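Glyoxylate reductase (Paecilomyces sp. J18, PDB 3WNV) probably catalyses the reduction of glyoxylate to glycolate with a nicotinamide cofactor, as a member of the D-isomer-specific 2-hydroxyacid dehydrogenase family. Local coordinates at residues F31-C43 against H63-P76. Residues are numbered along the deposited sequence; the frame is centred on the assembly and turned at random.
Sequences FPEGGREKFLENC and HTGPFDRELISALP
The guanidinium of R36 carries the polar link between the two segments. Its NH2 forms salt bridges to D68 and E70: OD1 of D68 lies 2.8 Å from NH2 and receives the N-H on its syn lone pair, whereas OE1 of E70, 3.2 Å from NH2, is met from above the carboxylate plane. The D68 carboxylate stands almost perpendicular to the guanidinium, at 86°. R36 NH1 turns to the backbone, with a nearly straight bond to P66 O (2.9 Å). A more bent one runs from R36 NH1 to T64 O (3.0 Å). A water bridges NE and E70 OE2. The R36 side chain reaches this site extended as far as NE, CG anti to the backbone N (chi1 177°), its CB, CG and CD running past T64 O. D68 OD1 also caps helix 69-74 by accepting from L71 N, so the arginine and the helix start share one oxygen. A lysine at R36 would probably be unable to hold both carboxylates and both carbonyls at once, leaving part of this loop without its donors.

At the other end, P32 O sits over the centre of the H63 ring, and a second water joins H63 ND1 to G34 N. Deeper in the contact, T64 CG2 makes a CH-pi contact with one face of F39, 4.3 Å from the ring centroid. L71 CD1 approaches F39 CD2 (3.8 Å), while L75 CD2 meets the ring edge. L40 CD2 packs on A74 CB. Helices 36-43 and 69-74, inclined at 29°, pack side by side, and F39 also touches L7 and I9 in the five-stranded parallel sheet. Beside this apolar interface one guanidinium, its charge probably balanced by D68 and E70, ties the T64-D68 loop to the start of helix 36-43.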
loop_
_atom_site.group_PDB
_atom_site.type_symbol
_atom_site.label_atom_id
_atom_site.label_comp_id
_atom_site.label_asym_id
_atom_site.label_seq_id
_atom_site.Cartn_x
_atom_site.Cartn_y
_atom_site.Cartn_z
ATOM N N PHE A 31 -1.648 -1.076 23.859
ATOM C CA PHE A 31 -1.687 0.389 23.778
ATOM C C PHE A 31 -2.707 0.767 22.707
ATOM O O PHE A 31 -2.341 0.984 21.535
ATOM C CB PHE A 31 -0.302 0.943 23.416
ATOM C CG PHE A 31 -0.228 2.450 23.394
ATOM C CD1 PHE A 31 -0.086 3.159 24.572
ATOM C CD2 PHE A 31 -0.260 3.148 22.186
ATOM C CE1 PHE A 31 -0.011 4.540 24.577
ATOM C CE2 PHE A 31 -0.183 4.533 22.176
ATOM C CZ PHE A 31 -0.056 5.230 23.394
ATOM N N PRO A 32 -3.998 0.826 23.089
ATOM C CA PRO A 32 -5.049 0.989 22.074
ATOM C C PRO A 32 -5.114 2.407 21.494
ATOM O O PRO A 32 -5.514 2.578 20.340
ATOM C CB PRO A 32 -6.332 0.680 22.844
ATOM C CG PRO A 32 -5.990 0.896 24.265
ATOM C CD PRO A 32 -4.550 0.524 24.416
ATOM N N GLU A 33 -4.715 3.388 22.298
ATOM C CA GLU A 33 -4.685 4.788 21.879
ATOM C C GLU A 33 -3.880 5.585 22.895
ATOM O O GLU A 33 -3.590 5.092 23.987
ATOM C CB GLU A 33 -6.110 5.330 21.824
ATOM C CG GLU A 33 -6.811 5.207 23.158
ATOM C CD GLU A 33 -8.234 5.651 23.081
ATOM O OE1 GLU A 33 -8.656 6.065 21.980
ATOM O OE2 GLU A 33 -8.930 5.594 24.114
ATOM N N GLY A 34 -3.531 6.822 22.558
ATOM C CA GLY A 34 -2.998 7.730 23.552
ATOM C C GLY A 34 -2.078 8.821 23.025
ATOM O O GLY A 34 -1.826 9.800 23.719
ATOM N N GLY A 35 -1.549 8.641 21.820
ATOM C CA GLY A 35 -0.611 9.604 21.262
ATOM C C GLY A 35 0.860 9.268 21.511
ATOM O O GLY A 35 1.190 8.624 22.522
ATOM N N ARG A 36 1.724 9.731 20.597
ATOM C CA ARG A 36 3.170 9.493 20.621
ATOM C C ARG A 36 3.804 9.860 21.937
ATOM O O ARG A 36 4.621 9.096 22.456
ATOM C CB ARG A 36 3.863 10.261 19.482
ATOM C CG ARG A 36 5.386 10.162 19.436
ATOM C CD ARG A 36 5.880 10.770 18.122
ATOM N NE ARG A 36 7.284 10.482 17.778
ATOM C CZ ARG A 36 7.686 9.476 16.997
ATOM N NH1 ARG A 36 6.805 8.600 16.481
ATOM N NH2 ARG A 36 8.982 9.340 16.729
ATOM N N GLU A 37 3.427 11.020 22.484
ATOM C CA GLU A 37 4.029 11.532 23.717
ATOM C C GLU A 37 3.837 10.531 24.851
ATOM O O GLU A 37 4.776 10.207 25.596
ATOM C CB GLU A 37 3.407 12.894 24.075
ATOM C CG GLU A 37 3.885 13.510 25.390
ATOM C CD GLU A 37 2.804 14.356 26.072
ATOM O OE1 GLU A 37 2.074 13.812 26.938
ATOM O OE2 GLU A 37 2.689 15.559 25.741
ATOM N N LYS A 38 2.608 10.035 24.965
ATOM C CA LYS A 38 2.253 9.069 25.994
ATOM C C LYS A 38 2.875 7.693 25.718
ATOM O O LYS A 38 3.274 7.000 26.657
ATOM C CB LYS A 38 0.737 8.948 26.071
ATOM C CG LYS A 38 0.231 7.923 27.065
ATOM C CD LYS A 38 0.395 8.392 28.480
ATOM C CE LYS A 38 -0.456 7.543 29.411
ATOM N NZ LYS A 38 -0.521 6.124 28.924
ATOM N N PHE A 39 2.947 7.291 24.450
ATOM C CA PHE A 39 3.633 6.043 24.122
ATOM C C PHE A 39 5.095 6.138 24.559
ATOM O O PHE A 39 5.604 5.249 25.246
ATOM C CB PHE A 39 3.487 5.659 22.650
ATOM C CG PHE A 39 4.174 4.370 22.307
ATOM C CD1 PHE A 39 3.581 3.153 22.626
ATOM C CD2 PHE A 39 5.434 4.366 21.712
ATOM C CE1 PHE A 39 4.233 1.965 22.353
ATOM C CE2 PHE A 39 6.090 3.169 21.446
ATOM C CZ PHE A 39 5.478 1.973 21.763
ATOM N N LEU A 40 5.762 7.236 24.215
ATOM C CA LEU A 40 7.163 7.386 24.608
ATOM C C LEU A 40 7.345 7.433 26.113
ATOM O O LEU A 40 8.319 6.890 26.623
ATOM C CB LEU A 40 7.826 8.587 23.909
ATOM C CG LEU A 40 7.846 8.589 22.383
ATOM C CD1 LEU A 40 8.333 9.926 21.892
ATOM C CD2 LEU A 40 8.719 7.493 21.811
ATOM N N GLU A 41 6.403 8.054 26.829
ATOM C CA GLU A 41 6.430 8.065 28.290
ATOM C C GLU A 41 6.310 6.660 28.873
ATOM O O GLU A 41 6.997 6.334 29.831
ATOM C CB GLU A 41 5.326 8.963 28.857
ATOM C CG GLU A 41 5.725 10.431 28.989
ATOM C CD GLU A 41 4.543 11.343 29.298
ATOM O OE1 GLU A 41 3.502 10.835 29.780
ATOM O OE2 GLU A 41 4.660 12.566 29.046
ATOM N N ASN A 42 5.442 5.831 28.286
ATOM C CA ASN A 42 5.294 4.453 28.744
ATOM C C ASN A 42 6.600 3.710 28.565
ATOM O O ASN A 42 7.042 3.011 29.460
ATOM C CB ASN A 42 4.192 3.711 27.958
ATOM C CG ASN A 42 2.784 4.180 28.316
ATOM O OD1 ASN A 42 2.599 4.976 29.242
ATOM N ND2 ASN A 42 1.783 3.671 27.587
ATOM N N CYS A 43 7.201 3.850 27.386
ATOM C CA CYS A 43 8.502 3.208 27.116
ATOM C C CYS A 43 9.557 3.585 28.157
ATOM O O CYS A 43 10.280 2.723 28.689
ATOM C CB CYS A 43 8.996 3.576 25.705
ATOM S SG CYS A 43 8.073 2.887 24.341
ATOM N N HIS A 63 -1.748 6.445 16.429
ATOM C CA HIS A 63 -1.656 6.456 17.888
ATOM C C HIS A 63 -0.237 6.679 18.386
ATOM O O HIS A 63 -0.039 7.043 19.543
ATOM C CB HIS A 63 -2.203 5.159 18.502
ATOM C CG HIS A 63 -3.595 4.817 18.067
ATOM N ND1 HIS A 63 -4.702 5.551 18.458
ATOM C CD2 HIS A 63 -4.070 3.793 17.320
ATOM C CE1 HIS A 63 -5.793 5.011 17.939
ATOM N NE2 HIS A 63 -5.437 3.944 17.241
ATOM N N THR A 64 0.762 6.456 17.534
ATOM C CA THR A 64 2.126 6.558 18.027
ATOM C C THR A 64 3.009 7.439 17.154
ATOM O O THR A 64 4.141 7.751 17.545
ATOM C CB THR A 64 2.801 5.175 18.087
ATOM O OG1 THR A 64 2.850 4.662 16.763
ATOM C CG2 THR A 64 2.002 4.202 18.991
ATOM N N GLY A 65 2.526 7.802 15.966
ATOM C CA GLY A 65 3.419 8.341 14.958
ATOM C C GLY A 65 4.233 7.186 14.392
ATOM O O GLY A 65 4.090 6.042 14.833
ATOM N N PRO A 66 5.096 7.468 13.415
ATOM C CA PRO A 66 5.840 6.376 12.787
ATOM C C PRO A 66 6.834 5.736 13.756
ATOM O O PRO A 66 7.344 6.362 14.701
ATOM C CB PRO A 66 6.606 7.071 11.645
ATOM C CG PRO A 66 6.594 8.523 12.013
ATOM C CD PRO A 66 5.323 8.757 12.742
ATOM N N PHE A 67 7.151 4.487 13.448
ATOM C CA PHE A 67 8.218 3.791 14.110
ATOM C C PHE A 67 9.505 4.172 13.384
ATOM O O PHE A 67 10.224 3.329 12.805
ATOM C CB PHE A 67 7.949 2.285 14.101
ATOM C CG PHE A 67 7.155 1.809 15.298
ATOM C CD1 PHE A 67 5.989 2.467 15.681
ATOM C CD2 PHE A 67 7.565 0.707 16.016
ATOM C CE1 PHE A 67 5.259 2.042 16.788
ATOM C CE2 PHE A 67 6.832 0.257 17.130
ATOM C CZ PHE A 67 5.677 0.944 17.512
ATOM N N ASP A 68 9.801 5.461 13.454
ATOM C CA ASP A 68 11.057 6.010 12.905
ATOM C C ASP A 68 12.250 5.830 13.843
ATOM O O ASP A 68 12.145 5.202 14.903
ATOM C CB ASP A 68 10.885 7.484 12.541
ATOM C CG ASP A 68 10.372 8.331 13.698
ATOM O OD1 ASP A 68 10.449 7.914 14.878
ATOM O OD2 ASP A 68 9.895 9.448 13.424
ATOM N N ARG A 69 13.398 6.368 13.452
ATOM C CA ARG A 69 14.605 6.169 14.254
ATOM C C ARG A 69 14.405 6.630 15.697
ATOM O O ARG A 69 14.832 5.963 16.625
ATOM C CB ARG A 69 15.806 6.837 13.567
ATOM C CG ARG A 69 17.098 6.860 14.376
ATOM C CD ARG A 69 18.289 7.286 13.472
ATOM N NE ARG A 69 18.563 6.238 12.491
ATOM C CZ ARG A 69 19.367 5.203 12.729
ATOM N NH1 ARG A 69 19.959 5.088 13.906
ATOM N NH2 ARG A 69 19.559 4.266 11.795
ATOM N N GLU A 70 13.716 7.751 15.892
ATOM C CA GLU A 70 13.522 8.290 17.238
ATOM C C GLU A 70 12.713 7.366 18.137
ATOM O O GLU A 70 13.022 7.194 19.319
ATOM C CB GLU A 70 12.764 9.610 17.156
ATOM C CG GLU A 70 12.277 10.132 18.502
ATOM C CD GLU A 70 11.280 11.286 18.356
ATOM O OE1 GLU A 70 11.008 11.702 17.218
ATOM O OE2 GLU A 70 10.758 11.771 19.383
ATOM N N LEU A 71 11.626 6.830 17.595
ATOM C CA LEU A 71 10.771 5.963 18.393
ATOM C C LEU A 71 11.501 4.649 18.639
ATOM O O LEU A 71 11.507 4.152 19.775
ATOM C CB LEU A 71 9.406 5.760 17.720
ATOM C CG LEU A 71 8.439 4.907 18.558
ATOM C CD1 LEU A 71 6.999 5.397 18.350
ATOM C CD2 LEU A 71 8.543 3.422 18.147
ATOM N N ILE A 72 12.144 4.100 17.608
ATOM C CA ILE A 72 12.896 2.840 17.799
ATOM C C ILE A 72 13.935 2.993 18.891
ATOM O O ILE A 72 14.133 2.071 19.702
ATOM C CB ILE A 72 13.460 2.286 16.446
ATOM C CG1 ILE A 72 12.295 1.773 15.600
ATOM C CG2 ILE A 72 14.510 1.156 16.623
ATOM C CD1 ILE A 72 12.635 1.544 14.159
ATOM N N SER A 73 14.557 4.181 18.962
ATOM C CA SER A 73 15.588 4.461 19.944
ATOM C C SER A 73 15.034 4.429 21.376
ATOM O O SER A 73 15.737 4.044 22.300
ATOM C CB SER A 73 16.227 5.825 19.654
ATOM O OG SER A 73 17.311 6.058 20.541
ATOM N N ALA A 74 13.766 4.811 21.538
ATOM C CA ALA A 74 13.065 4.754 22.828
ATOM C C ALA A 74 12.539 3.363 23.216
ATOM O O ALA A 74 12.221 3.137 24.383
ATOM C CB ALA A 74 11.888 5.743 22.827
ATOM N N LEU A 75 12.376 2.451 22.264
ATOM C CA LEU A 75 11.858 1.112 22.627
ATOM C C LEU A 75 12.767 0.425 23.652
ATOM O O LEU A 75 13.973 0.635 23.655
ATOM C CB LEU A 75 11.715 0.233 21.382
ATOM C CG LEU A 75 10.646 0.631 20.364
ATOM C CD1 LEU A 75 10.683 -0.278 19.139
ATOM C CD2 LEU A 75 9.227 0.664 21.008
ATOM N N PRO A 76 12.189 -0.371 24.561
ATOM C CA PRO A 76 13.015 -1.076 25.537
ATOM C C PRO A 76 13.904 -2.096 24.837
ATOM O O PRO A 76 13.558 -2.643 23.770
ATOM C CB PRO A 76 11.998 -1.804 26.433
ATOM C CG PRO A 76 10.658 -1.298 26.059
ATOM C CD PRO A 76 10.753 -0.638 24.711
HETATM O O HOH W 1 -4.454 8.097 19.949
HETATM O O HOH W 2 8.372 12.613 19.258
#